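Local coordinates for protein BtGH115A (Bacteroides thetaiotaomicron, PDB 5BY3) that probably hydrolyses alpha-linked 4-O-methyl-glucuronic acid from decorated arabinogalactans as a family GH115 alpha-glucuronidase, at residues A[134-142]-A[550-558]. Numbering follows the deposited sequence.
Sequences WWADVTPEK and GRQSAYFEL
T139 and R551 tie the irregular loop 134-142 to the start of helix 552-580, where R551 holds the N-cap position. The guanidinium NH1 of R551 donates to the backbone O of T139 at 2.5 Å, a bent bond (138° at the hydrogen) that reaches the oxygen at a tilt to the carbonyl plane; R551 NE donates to E473 O. In the reverse sense, the hydroxyl OG1 of T139 donates to the carbonyl O of G550 at 2.8 Å, lying in the carbonyl plane on a lone pair; OG1 sits beside its own backbone N (chi1 -41°). Water 1 adds a further bridge, donating to D137 O and G550 O and accepting from A554 N, an amide of the first helical turn. A CA-H...O contact joins A554 CA to A136 O at 3.4 Å, with A554 CB also close to that oxygen.

Apolar packing involves V138, the centre of an inverse gamma turn, which places its two methyls on different partners: CG1, anti to the backbone N (chi1 178°), lies over one face of the R551 guanidinium, whereas CG2 meets A554 CB at 3.8 Å. A136 CB touches L558 CD2. With alanine at R551, the carbonyls of T139 and E473 would probably lose this donor and V138 CG1 the guanidinium face it packs on.

Farther along, D137 of the loop meets E557 of the helix, both buried, D137 OD2 standing 2.6 Å from E557 OE2 with the carboxylate planes almost perpendicular. K610 forms a salt bridge with D137 OD1 and K438 with E557 OE1, while W611 NE1 donates to D137 OD2. The short approach is consistent with one acid being protonated, and the two lysines would probably offset the remaining charge. Hydrogen bonds, a bridging water and apolar packing thus join the loop to the helix.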
loop_
_atom_site.group_PDB
_atom_site.type_symbol
_atom_site.label_atom_id
_atom_site.label_comp_id
_atom_site.label_asym_id
_atom_site.label_seq_id
_atom_site.Cartn_x
_atom_site.Cartn_y
_atom_site.Cartn_z
ATOM N N TRP A 134 19.453 3.206 1.462
ATOM C CA TRP A 134 19.759 2.348 2.578
ATOM C C TRP A 134 18.823 1.142 2.645
ATOM O O TRP A 134 19.303 0.025 2.906
ATOM C CB TRP A 134 19.712 3.133 3.882
ATOM C CG TRP A 134 20.355 2.358 5.018
ATOM C CD1 TRP A 134 21.705 2.243 5.298
ATOM C CD2 TRP A 134 19.668 1.597 6.022
ATOM N NE1 TRP A 134 21.879 1.455 6.410
ATOM C CE2 TRP A 134 20.658 1.039 6.873
ATOM C CE3 TRP A 134 18.315 1.352 6.293
ATOM C CZ2 TRP A 134 20.340 0.244 7.971
ATOM C CZ3 TRP A 134 17.988 0.552 7.384
ATOM C CH2 TRP A 134 19.006 -0.002 8.213
ATOM N N TRP A 135 17.520 1.374 2.405
ATOM C CA TRP A 135 16.468 0.405 2.724
ATOM C C TRP A 135 16.355 -0.764 1.723
ATOM O O TRP A 135 15.797 -1.840 2.038
ATOM C CB TRP A 135 15.115 1.106 2.934
ATOM C CG TRP A 135 14.921 1.640 4.363
ATOM C CD1 TRP A 135 15.210 2.923 4.836
ATOM C CD2 TRP A 135 14.438 0.903 5.492
ATOM N NE1 TRP A 135 14.912 3.002 6.173
ATOM C CE2 TRP A 135 14.432 1.786 6.600
ATOM C CE3 TRP A 135 13.997 -0.426 5.677
ATOM C CZ2 TRP A 135 14.026 1.380 7.866
ATOM C CZ3 TRP A 135 13.578 -0.826 6.930
ATOM C CH2 TRP A 135 13.614 0.076 8.025
ATOM N N ALA A 136 16.888 -0.562 0.526
ATOM C CA ALA A 136 17.091 -1.689 -0.366
ATOM C C ALA A 136 18.490 -1.675 -0.978
ATOM O O ALA A 136 18.717 -2.272 -2.013
ATOM C CB ALA A 136 16.011 -1.752 -1.431
ATOM N N ASP A 137 19.410 -0.964 -0.333
ATOM C CA ASP A 137 20.834 -0.967 -0.718
ATOM C C ASP A 137 21.042 -0.480 -2.120
ATOM O O ASP A 137 21.932 -0.980 -2.813
ATOM C CB ASP A 137 21.464 -2.365 -0.578
ATOM C CG ASP A 137 21.212 -2.964 0.768
ATOM O OD1 ASP A 137 21.884 -2.549 1.743
ATOM O OD2 ASP A 137 20.312 -3.822 0.867
ATOM N N VAL A 138 20.236 0.495 -2.540
ATOM C CA VAL A 138 20.349 1.050 -3.881
ATOM C C VAL A 138 21.488 2.090 -3.886
ATOM O O VAL A 138 21.265 3.314 -3.866
ATOM C CB VAL A 138 18.985 1.576 -4.332
ATOM C CG1 VAL A 138 19.055 2.204 -5.709
ATOM C CG2 VAL A 138 17.960 0.431 -4.321
ATOM N N THR A 139 22.724 1.591 -3.909
ATOM C CA THR A 139 23.896 2.452 -3.770
ATOM C C THR A 139 23.908 3.630 -4.755
ATOM O O THR A 139 23.914 3.416 -5.957
ATOM C CB THR A 139 25.200 1.658 -3.894
ATOM O OG1 THR A 139 25.078 0.396 -3.197
ATOM C CG2 THR A 139 26.385 2.477 -3.303
ATOM N N PRO A 140 23.902 4.892 -4.250
ATOM C CA PRO A 140 23.913 6.010 -5.254
ATOM C C PRO A 140 25.182 5.979 -6.059
ATOM O O PRO A 140 26.222 5.508 -5.584
ATOM C CB PRO A 140 23.851 7.304 -4.417
ATOM C CG PRO A 140 23.537 6.840 -3.008
ATOM C CD PRO A 140 23.915 5.377 -2.852
ATOM N N GLU A 141 25.079 6.453 -7.283
ATOM C CA GLU A 141 26.214 6.498 -8.166
ATOM C C GLU A 141 26.990 7.745 -7.768
ATOM O O GLU A 141 26.414 8.683 -7.204
ATOM C CB GLU A 141 25.740 6.564 -9.619
ATOM C CG GLU A 141 25.203 5.238 -10.120
ATOM C CD GLU A 141 25.060 5.191 -11.625
ATOM O OE1 GLU A 141 23.911 4.994 -12.096
ATOM O OE2 GLU A 141 26.090 5.355 -12.329
ATOM N N LYS A 142 28.288 7.750 -8.045
ATOM C CA LYS A 142 29.074 8.942 -7.808
ATOM C C LYS A 142 28.973 9.826 -9.031
ATOM O O LYS A 142 28.766 9.337 -10.136
ATOM C CB LYS A 142 30.517 8.598 -7.497
ATOM C CG LYS A 142 30.694 7.902 -6.153
ATOM C CD LYS A 142 31.723 6.788 -6.266
ATOM C CE LYS A 142 33.131 7.294 -6.038
ATOM N NZ LYS A 142 33.399 7.124 -4.588
ATOM N N GLY A 550 27.503 -2.028 -7.697
ATOM C CA GLY A 550 26.864 -1.474 -6.508
ATOM C C GLY A 550 25.382 -1.820 -6.313
ATOM O O GLY A 550 24.781 -1.400 -5.330
ATOM N N ARG A 551 24.792 -2.595 -7.232
ATOM C CA ARG A 551 23.357 -2.868 -7.202
ATOM C C ARG A 551 22.873 -4.346 -7.172
ATOM O O ARG A 551 21.716 -4.627 -7.480
ATOM C CB ARG A 551 22.596 -1.908 -8.153
ATOM C CG ARG A 551 21.940 -0.799 -7.326
ATOM C CD ARG A 551 22.542 0.599 -7.434
ATOM N NE ARG A 551 21.589 1.334 -8.246
ATOM C CZ ARG A 551 21.589 2.619 -8.520
ATOM N NH1 ARG A 551 22.514 3.437 -8.037
ATOM N NH2 ARG A 551 20.623 3.079 -9.301
ATOM N N GLN A 552 23.755 -5.262 -6.747
ATOM C CA GLN A 552 23.496 -6.717 -6.775
ATOM C C GLN A 552 22.593 -7.133 -5.646
ATOM O O GLN A 552 21.739 -8.014 -5.813
ATOM C CB GLN A 552 24.793 -7.555 -6.700
ATOM C CG GLN A 552 25.729 -7.461 -7.905
ATOM C CD GLN A 552 25.231 -8.232 -9.124
ATOM O OE1 GLN A 552 24.456 -9.220 -9.011
ATOM N NE2 GLN A 552 25.669 -7.779 -10.316
ATOM N N SER A 553 22.798 -6.528 -4.484
ATOM C CA SER A 553 21.878 -6.715 -3.366
ATOM C C SER A 553 20.461 -6.166 -3.661
ATOM O O SER A 553 19.481 -6.839 -3.397
ATOM C CB SER A 553 22.471 -6.115 -2.090
ATOM O OG SER A 553 23.694 -6.762 -1.754
ATOM N N ALA A 554 20.351 -4.981 -4.248
ATOM C CA ALA A 554 19.035 -4.452 -4.617
ATOM C C ALA A 554 18.363 -5.383 -5.603
ATOM O O ALA A 554 17.125 -5.582 -5.588
ATOM C CB ALA A 554 19.147 -3.055 -5.208
ATOM N N TYR A 555 19.171 -5.997 -6.448
ATOM C CA TYR A 555 18.577 -6.916 -7.399
ATOM C C TYR A 555 18.010 -8.144 -6.667
ATOM O O TYR A 555 16.916 -8.594 -6.982
ATOM C CB TYR A 555 19.576 -7.306 -8.490
ATOM C CG TYR A 555 18.967 -8.109 -9.619
ATOM C CD1 TYR A 555 18.114 -7.507 -10.562
ATOM C CD2 TYR A 555 19.226 -9.467 -9.736
ATOM C CE1 TYR A 555 17.554 -8.243 -11.598
ATOM C CE2 TYR A 555 18.685 -10.206 -10.774
ATOM C CZ TYR A 555 17.853 -9.601 -11.686
ATOM O OH TYR A 555 17.331 -10.349 -12.689
ATOM N N PHE A 556 18.715 -8.666 -5.679
ATOM C CA PHE A 556 18.197 -9.863 -5.046
ATOM C C PHE A 556 16.908 -9.505 -4.293
ATOM O O PHE A 556 15.894 -10.192 -4.393
ATOM C CB PHE A 556 19.232 -10.548 -4.130
ATOM C CG PHE A 556 18.793 -11.913 -3.660
ATOM C CD1 PHE A 556 19.093 -13.054 -4.407
ATOM C CD2 PHE A 556 18.033 -12.057 -2.482
ATOM C CE1 PHE A 556 18.641 -14.315 -3.989
ATOM C CE2 PHE A 556 17.596 -13.304 -2.052
ATOM C CZ PHE A 556 17.905 -14.438 -2.799
ATOM N N GLU A 557 16.985 -8.396 -3.576
ATOM C CA GLU A 557 15.891 -7.832 -2.793
ATOM C C GLU A 557 14.641 -7.471 -3.582
ATOM O O GLU A 557 13.546 -7.849 -3.171
ATOM C CB GLU A 557 16.396 -6.612 -2.015
ATOM C CG GLU A 557 17.245 -7.008 -0.836
ATOM C CD GLU A 557 17.986 -5.851 -0.248
ATOM O OE1 GLU A 557 17.331 -4.866 0.148
ATOM O OE2 GLU A 557 19.232 -5.950 -0.157
ATOM N N LEU A 558 14.820 -6.809 -4.727
ATOM C CA LEU A 558 13.700 -6.211 -5.470
ATOM C C LEU A 558 13.199 -7.018 -6.663
ATOM O O LEU A 558 12.040 -6.902 -7.041
ATOM C CB LEU A 558 14.071 -4.793 -5.897
ATOM C CG LEU A 558 14.542 -3.875 -4.728
ATOM C CD1 LEU A 558 15.226 -2.632 -5.246
ATOM C CD2 LEU A 558 13.425 -3.470 -3.795
HETATM O O HOH W 1 22.661 -3.395 -3.933
#